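Local coordinates for protein probable Rab-related GTPase (Acanthamoeba polyphaga mimivirus, PDB 5XC5) that binds GTP and magnesium as a Rab-family small GTPase, probably hydrolyses the nucleotide, and may take part in protein transport, at residues I38-A43 with N58-A63; G81-F86 with L115-K120. The protein carries 1 engineered substitution. All coordinates share one frame; numbering follows the deposited sequence.

Contact 1 (I38-A43 with N58-A63); sequences IGAAFA and NIWDTA
F42 turns CG trans to its amide nitrogen (chi1 -177°) and W60 swings CG opposite its carbonyl carbon, and the two aromatic side chains meet on the same face of an antiparallel ribbon. CB of F42 stands almost squarely over the six-membered ring of W60, a CH-pi contact 3.7 Å from the centroid. The phenyl ring then runs on across the indole, CD1 lying 3.4 Å from W60 CE2 and the phenyl plane inclined 56° to the five-membered ring, an oblique aromatic pair. At the outer end of the phenyl ring, N58 sets its CB at the edge, 3.7 Å from F42 CE1. On the other flank of the indole, A40 packs its CB 3.6 Å from W60 CE3.

Beneath these side chains the backbones pair at A41 with D61 and at A43 with I59. Both are hydrogen-bonded pairs, and the D61 N to A41 O bond (2.8 Å) is nearly straight at 176°. F42 and W60 form the non-hydrogen-bonded pair between them. Past A40 the ladder gives way to a water that donates to I38 O and accepts from A63 N.

This is the start and end of the hairpin 41-48/54-61, where the effector region, assigned by similarity, adjoins the DTAG segment of small GTPases. A41, A43, I59 and D61 face the side away from the aromatic pair; there I59 packs on F25 and A43 on L26 of helix 18-26, and D61 OD2 is hydrogen-bonded to OG of S19, which in turn belongs to the magnesium site. Y75 meets W60 on the aromatic side, while strand 6-12 pairs with strand 54-61 through I8 and L10.

Contact 2 (G81-F86 with L115-K120); sequences GCLVVF and LVVANK. With GTP (guanosine-5'-triphosphate), chain B.
Two parallel neighbouring strands, 81-86 and 115-119, pair here in the buried middle of the central sheet. Five backbone hydrogen bonds join them, from L115 N to C82 O through to N119 N to F86 O (2.8 Å). On one face L83 and L115 lie side by side with their CD2 methyls 3.8 Å apart, and V85 sets CG2 4.1 Å from V117 CB. On the other face, F86 reaches over the partner strand because its CG sits between the backbone N and the carbonyl carbon (chi1 76°). Its ring takes A118 CA over a face, 4.0 Å from the centroid, while V116 CG1 comes in the ring plane at the edge, 3.7 Å from CE1.

Helix 91-107 connects the strands in a beta-alpha-beta unit and packs V97 against V84 and F86. The second strand runs out into the NKxD guanine-recognition motif of small GTPases, N119 to D122. N119 ND2 hydrogen-bonds V16 O, tying this segment to the P-loop, and S151 OG, which itself binds GTP. K120, extended beyond CG, runs along the guanine with CG 3.5 Å from GTP C6, and its NZ donates to the ribose O4' of GTP (3.2 Å) and is also hydrogen-bonded to G15 O.

From the N terminus, strand 6-12, the P-loop and helix 18-26 come first. Contact 1 then closes a short loop, bringing the end of the effector region back to the DTAG segment through the hairpin. After the helical turn 69-72 the chain enters strand 81-87, and contact 2 closes a longer, helix-containing loop. The two loops follow in series, neither nesting nor crossing. Strand 6-12 lies between them in the sheet, flanked by 54-61 and 81-87, and the contacts do not touch, their nearest atoms being about 7 Å apart. Contact 1 reaches the phosphate and magnesium end of the nucleotide, contact 2 its base and ribose.

Contact 1 (I38-A43 with N58-A63)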
loop_
_atom_site.group_PDB
_atom_site.type_symbol
_atom_site.label_atom_id
_atom_site.label_comp_id
_atom_site.label_asym_id
_atom_site.label_seq_id
_atom_site.Cartn_x
_atom_site.Cartn_y
_atom_site.Cartn_z
ATOM N N ILE A 38 -5.201 -11.231 9.532
ATOM C CA ILE A 38 -6.078 -10.902 10.652
ATOM C C ILE A 38 -5.357 -9.873 11.520
ATOM O O ILE A 38 -5.448 -8.664 11.251
ATOM C CB ILE A 38 -6.513 -12.154 11.435
ATOM C CG1 ILE A 38 -7.076 -13.189 10.461
ATOM C CG2 ILE A 38 -7.560 -11.779 12.496
ATOM C CD1 ILE A 38 -7.667 -14.430 11.127
ATOM N N GLY A 39 -4.625 -10.321 12.527
ATOM C CA GLY A 39 -3.735 -9.405 13.227
ATOM C C GLY A 39 -2.689 -8.864 12.271
ATOM O O GLY A 39 -2.200 -9.575 11.394
ATOM N N ALA A 40 -2.319 -7.598 12.462
ATOM C CA ALA A 40 -1.331 -6.995 11.578
ATOM C C ALA A 40 0.008 -7.701 11.746
ATOM O O ALA A 40 0.370 -8.123 12.846
ATOM C CB ALA A 40 -1.188 -5.501 11.882
ATOM N N ALA A 41 0.734 -7.846 10.645
ATOM C CA ALA A 41 1.992 -8.575 10.628
ATOM C C ALA A 41 3.127 -7.610 10.323
ATOM O O ALA A 41 3.005 -6.743 9.447
ATOM C CB ALA A 41 1.956 -9.697 9.590
ATOM N N PHE A 42 4.230 -7.768 11.041
ATOM C CA PHE A 42 5.342 -6.834 10.986
ATOM C C PHE A 42 6.534 -7.425 10.247
ATOM O O PHE A 42 6.817 -8.626 10.344
ATOM C CB PHE A 42 5.804 -6.458 12.394
ATOM C CG PHE A 42 6.897 -5.451 12.402
ATOM C CD1 PHE A 42 6.619 -4.107 12.197
ATOM C CD2 PHE A 42 8.219 -5.839 12.581
ATOM C CE1 PHE A 42 7.627 -3.165 12.196
ATOM C CE2 PHE A 42 9.234 -4.888 12.574
ATOM C CZ PHE A 42 8.935 -3.558 12.387
ATOM N N ALA A 43 7.250 -6.562 9.529
ATOM C CA ALA A 43 8.552 -6.906 8.976
ATOM C C ALA A 43 9.343 -5.621 8.817
ATOM O O ALA A 43 8.771 -4.543 8.641
ATOM C CB ALA A 43 8.422 -7.606 7.623
ATOM N N ASN A 58 9.840 0.122 8.770
ATOM C CA ASN A 58 9.121 -0.686 9.753
ATOM C C ASN A 58 7.701 -0.835 9.207
ATOM O O ASN A 58 6.907 0.112 9.257
ATOM C CB ASN A 58 9.143 0.010 11.114
ATOM C CG ASN A 58 10.533 0.045 11.726
ATOM O OD1 ASN A 58 11.340 -0.860 11.499
ATOM N ND2 ASN A 58 10.809 1.076 12.515
ATOM N N ILE A 59 7.392 -2.015 8.671
ATOM C CA ILE A 59 6.229 -2.229 7.813
ATOM C C ILE A 59 5.198 -3.068 8.553
ATOM O O ILE A 59 5.517 -4.148 9.057
ATOM C CB ILE A 59 6.645 -2.934 6.514
ATOM C CG1 ILE A 59 7.687 -2.094 5.776
ATOM C CG2 ILE A 59 5.425 -3.213 5.651
ATOM C CD1 ILE A 59 8.390 -2.838 4.651
ATOM N N TRP A 60 3.955 -2.588 8.584
ATOM C CA TRP A 60 2.826 -3.325 9.136
ATOM C C TRP A 60 1.850 -3.628 8.005
ATOM O O TRP A 60 1.364 -2.708 7.331
ATOM C CB TRP A 60 2.133 -2.520 10.237
ATOM C CG TRP A 60 2.874 -2.498 11.547
ATOM C CD1 TRP A 60 3.684 -1.507 12.013
ATOM C CD2 TRP A 60 2.853 -3.512 12.556
ATOM N NE1 TRP A 60 4.177 -1.843 13.259
ATOM C CE2 TRP A 60 3.686 -3.071 13.609
ATOM C CE3 TRP A 60 2.230 -4.757 12.663
ATOM C CZ2 TRP A 60 3.894 -3.829 14.764
ATOM C CZ3 TRP A 60 2.442 -5.513 13.809
ATOM C CH2 TRP A 60 3.269 -5.046 14.842
ATOM N N ASP A 61 1.579 -4.911 7.799
ATOM C CA ASP A 61 0.639 -5.408 6.802
ATOM C C ASP A 61 -0.667 -5.714 7.530
ATOM O O ASP A 61 -0.690 -6.565 8.422
ATOM C CB ASP A 61 1.236 -6.685 6.204
ATOM C CG ASP A 61 0.325 -7.350 5.195
ATOM O OD1 ASP A 61 -0.562 -6.658 4.646
ATOM O OD2 ASP A 61 0.503 -8.570 4.951
ATOM N N THR A 62 -1.740 -5.004 7.186
ATOM C CA THR A 62 -2.965 -5.035 7.984
ATOM C C THR A 62 -4.085 -5.787 7.273
ATOM O O THR A 62 -4.024 -6.066 6.076
ATOM C CB THR A 62 -3.447 -3.619 8.340
ATOM O OG1 THR A 62 -3.915 -2.958 7.157
ATOM C CG2 THR A 62 -2.344 -2.793 8.956
ATOM N N ALA A 63 -5.129 -6.093 8.038
ATOM C CA ALA A 63 -6.292 -6.808 7.524
ATOM C C ALA A 63 -7.218 -5.886 6.737
ATOM O O ALA A 63 -7.550 -4.779 7.180
ATOM C CB ALA A 63 -7.092 -7.386 8.691
HETATM O O HOH W 1 -4.874 -5.839 10.970
#

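Contact 2 (G81-F86 with L115-K120)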
loop_
_atom_site.group_PDB
_atom_site.type_symbol
_atom_site.label_atom_id
_atom_site.label_comp_id
_atom_site.label_asym_id
_atom_site.label_seq_id
_atom_site.Cartn_x
_atom_site.Cartn_y
_atom_site.Cartn_z
ATOM N N GLY A 81 4.398 6.732 6.475
ATOM C CA GLY A 81 3.986 6.492 5.107
ATOM C C GLY A 81 2.880 5.457 5.091
ATOM O O GLY A 81 2.776 4.616 5.982
ATOM N N CYS A 82 2.052 5.530 4.062
ATOM C CA CYS A 82 0.959 4.579 3.928
ATOM C C CYS A 82 0.794 4.208 2.467
ATOM O O CYS A 82 0.723 5.088 1.600
ATOM C CB CYS A 82 -0.352 5.177 4.465
ATOM S SG CYS A 82 -1.812 4.119 4.259
ATOM N N LEU A 83 0.706 2.906 2.209
ATOM C CA LEU A 83 0.293 2.380 0.917
ATOM C C LEU A 83 -1.175 1.991 1.036
ATOM O O LEU A 83 -1.530 1.170 1.891
ATOM C CB LEU A 83 1.134 1.148 0.588
ATOM C CG LEU A 83 2.652 1.370 0.454
ATOM C CD1 LEU A 83 3.374 0.048 0.344
ATOM C CD2 LEU A 83 2.973 2.211 -0.767
ATOM N N VAL A 84 -2.029 2.586 0.198
ATOM C CA VAL A 84 -3.444 2.224 0.150
ATOM C C VAL A 84 -3.673 1.450 -1.140
ATOM O O VAL A 84 -3.620 2.021 -2.234
ATOM C CB VAL A 84 -4.358 3.453 0.221
ATOM C CG1 VAL A 84 -5.820 3.014 0.323
ATOM C CG2 VAL A 84 -3.990 4.316 1.421
ATOM N N VAL A 85 -3.930 0.147 -1.018
ATOM C CA VAL A 85 -3.943 -0.762 -2.156
ATOM C C VAL A 85 -5.379 -1.062 -2.567
ATOM O O VAL A 85 -6.261 -1.221 -1.715
ATOM C CB VAL A 85 -3.176 -2.049 -1.796
ATOM C CG1 VAL A 85 -3.021 -2.943 -3.013
ATOM C CG2 VAL A 85 -1.809 -1.701 -1.201
ATOM N N PHE A 86 -5.612 -1.133 -3.879
ATOM C CA PHE A 86 -6.872 -1.647 -4.406
ATOM C C PHE A 86 -6.589 -2.522 -5.624
ATOM O O PHE A 86 -5.476 -2.564 -6.147
ATOM C CB PHE A 86 -7.878 -0.525 -4.710
ATOM C CG PHE A 86 -7.569 0.242 -5.968
ATOM C CD1 PHE A 86 -6.705 1.331 -5.932
ATOM C CD2 PHE A 86 -8.159 -0.107 -7.182
ATOM C CE1 PHE A 86 -6.425 2.050 -7.072
ATOM C CE2 PHE A 86 -7.868 0.613 -8.335
ATOM C CZ PHE A 86 -6.988 1.686 -8.272
ATOM N N LEU A 115 0.412 6.794 -0.709
ATOM C CA LEU A 115 0.561 6.312 -2.077
ATOM C C LEU A 115 -0.516 5.270 -2.344
ATOM O O LEU A 115 -0.550 4.227 -1.685
ATOM C CB LEU A 115 1.958 5.722 -2.275
ATOM C CG LEU A 115 2.248 5.090 -3.638
ATOM C CD1 LEU A 115 2.000 6.072 -4.770
ATOM C CD2 LEU A 115 3.687 4.582 -3.655
ATOM N N VAL A 116 -1.416 5.581 -3.279
ATOM C CA VAL A 116 -2.457 4.649 -3.710
ATOM C C VAL A 116 -1.852 3.697 -4.732
ATOM O O VAL A 116 -1.260 4.132 -5.724
ATOM C CB VAL A 116 -3.642 5.420 -4.313
ATOM C CG1 VAL A 116 -4.645 4.455 -4.953
ATOM C CG2 VAL A 116 -4.313 6.294 -3.249
ATOM N N VAL A 117 -2.008 2.396 -4.498
ATOM C CA VAL A 117 -1.441 1.372 -5.365
ATOM C C VAL A 117 -2.585 0.713 -6.117
ATOM O O VAL A 117 -3.414 0.016 -5.518
ATOM C CB VAL A 117 -0.646 0.318 -4.581
ATOM C CG1 VAL A 117 -0.072 -0.749 -5.522
ATOM C CG2 VAL A 117 0.456 0.991 -3.767
ATOM N N ALA A 118 -2.614 0.916 -7.431
ATOM C CA ALA A 118 -3.561 0.246 -8.314
ATOM C C ALA A 118 -2.932 -1.093 -8.682
ATOM O O ALA A 118 -2.038 -1.163 -9.533
ATOM C CB ALA A 118 -3.806 1.112 -9.547
ATOM N N ASN A 119 -3.373 -2.155 -8.014
ATOM C CA ASN A 119 -2.735 -3.459 -8.102
ATOM C C ASN A 119 -3.492 -4.385 -9.048
ATOM O O ASN A 119 -4.643 -4.147 -9.432
ATOM C CB ASN A 119 -2.628 -4.099 -6.714
ATOM C CG ASN A 119 -1.558 -5.171 -6.641
ATOM O OD1 ASN A 119 -0.570 -5.120 -7.355
ATOM N ND2 ASN A 119 -1.750 -6.150 -5.765
ATOM N N LYS A 120 -2.806 -5.471 -9.407
ATOM C CA LYS A 120 -3.292 -6.530 -10.300
ATOM C C LYS A 120 -3.330 -6.095 -11.761
ATOM O O LYS A 120 -4.147 -6.590 -12.545
ATOM C CB LYS A 120 -4.612 -7.176 -9.851
ATOM C CG LYS A 120 -4.618 -7.543 -8.374
ATOM C CD LYS A 120 -5.671 -8.571 -8.066
ATOM C CE LYS A 120 -5.766 -8.842 -6.557
ATOM N NZ LYS A 120 -6.829 -9.871 -6.263
HETATM P PG GTP B . -6.329 -9.397 3.157
HETATM O O1G GTP B . -5.159 -9.803 4.032
HETATM O O2G GTP B . -7.477 -10.355 3.272
HETATM O O3G GTP B . -6.754 -7.963 3.389
HETATM O O3B GTP B . -5.915 -9.520 1.574
HETATM P PB GTP B . -4.565 -8.968 0.864
HETATM O O1B GTP B . -3.368 -9.124 1.780
HETATM O O2B GTP B . -4.787 -7.567 0.366
HETATM O O3A GTP B . -4.437 -9.846 -0.488
HETATM P PA GTP B . -3.464 -11.130 -0.701
HETATM O O1A GTP B . -2.003 -10.683 -0.828
HETATM O O2A GTP B . -3.765 -12.207 0.362
HETATM O "O5'" GTP B . -3.941 -11.603 -2.181
HETATM C "C5'" GTP B . -5.257 -12.062 -2.417
HETATM C "C4'" GTP B . -5.276 -12.914 -3.685
HETATM O "O4'" GTP B . -4.981 -12.061 -4.781
HETATM C "C3'" GTP B . -4.242 -14.024 -3.693
HETATM O "O3'" GTP B . -4.784 -15.186 -4.304
HETATM C "C2'" GTP B . -3.137 -13.469 -4.566
HETATM O "O2'" GTP B . -2.398 -14.476 -5.219
HETATM C "C1'" GTP B . -3.907 -12.593 -5.534
HETATM N N9 GTP B . -3.041 -11.502 -6.000
HETATM C C8 GTP B . -2.238 -10.686 -5.245
HETATM N N7 GTP B . -1.616 -9.807 -6.057
HETATM C C5 GTP B . -2.014 -10.060 -7.330
HETATM C C6 GTP B . -1.699 -9.474 -8.551
HETATM O O6 GTP B . -0.912 -8.519 -8.678
HETATM N N1 GTP B . -2.300 -10.002 -9.670
HETATM C C2 GTP B . -3.191 -11.053 -9.610
HETATM N N2 GTP B . -3.729 -11.495 -10.741
HETATM N N3 GTP B . -3.516 -11.635 -8.406
HETATM C C4 GTP B . -2.913 -11.127 -7.300
#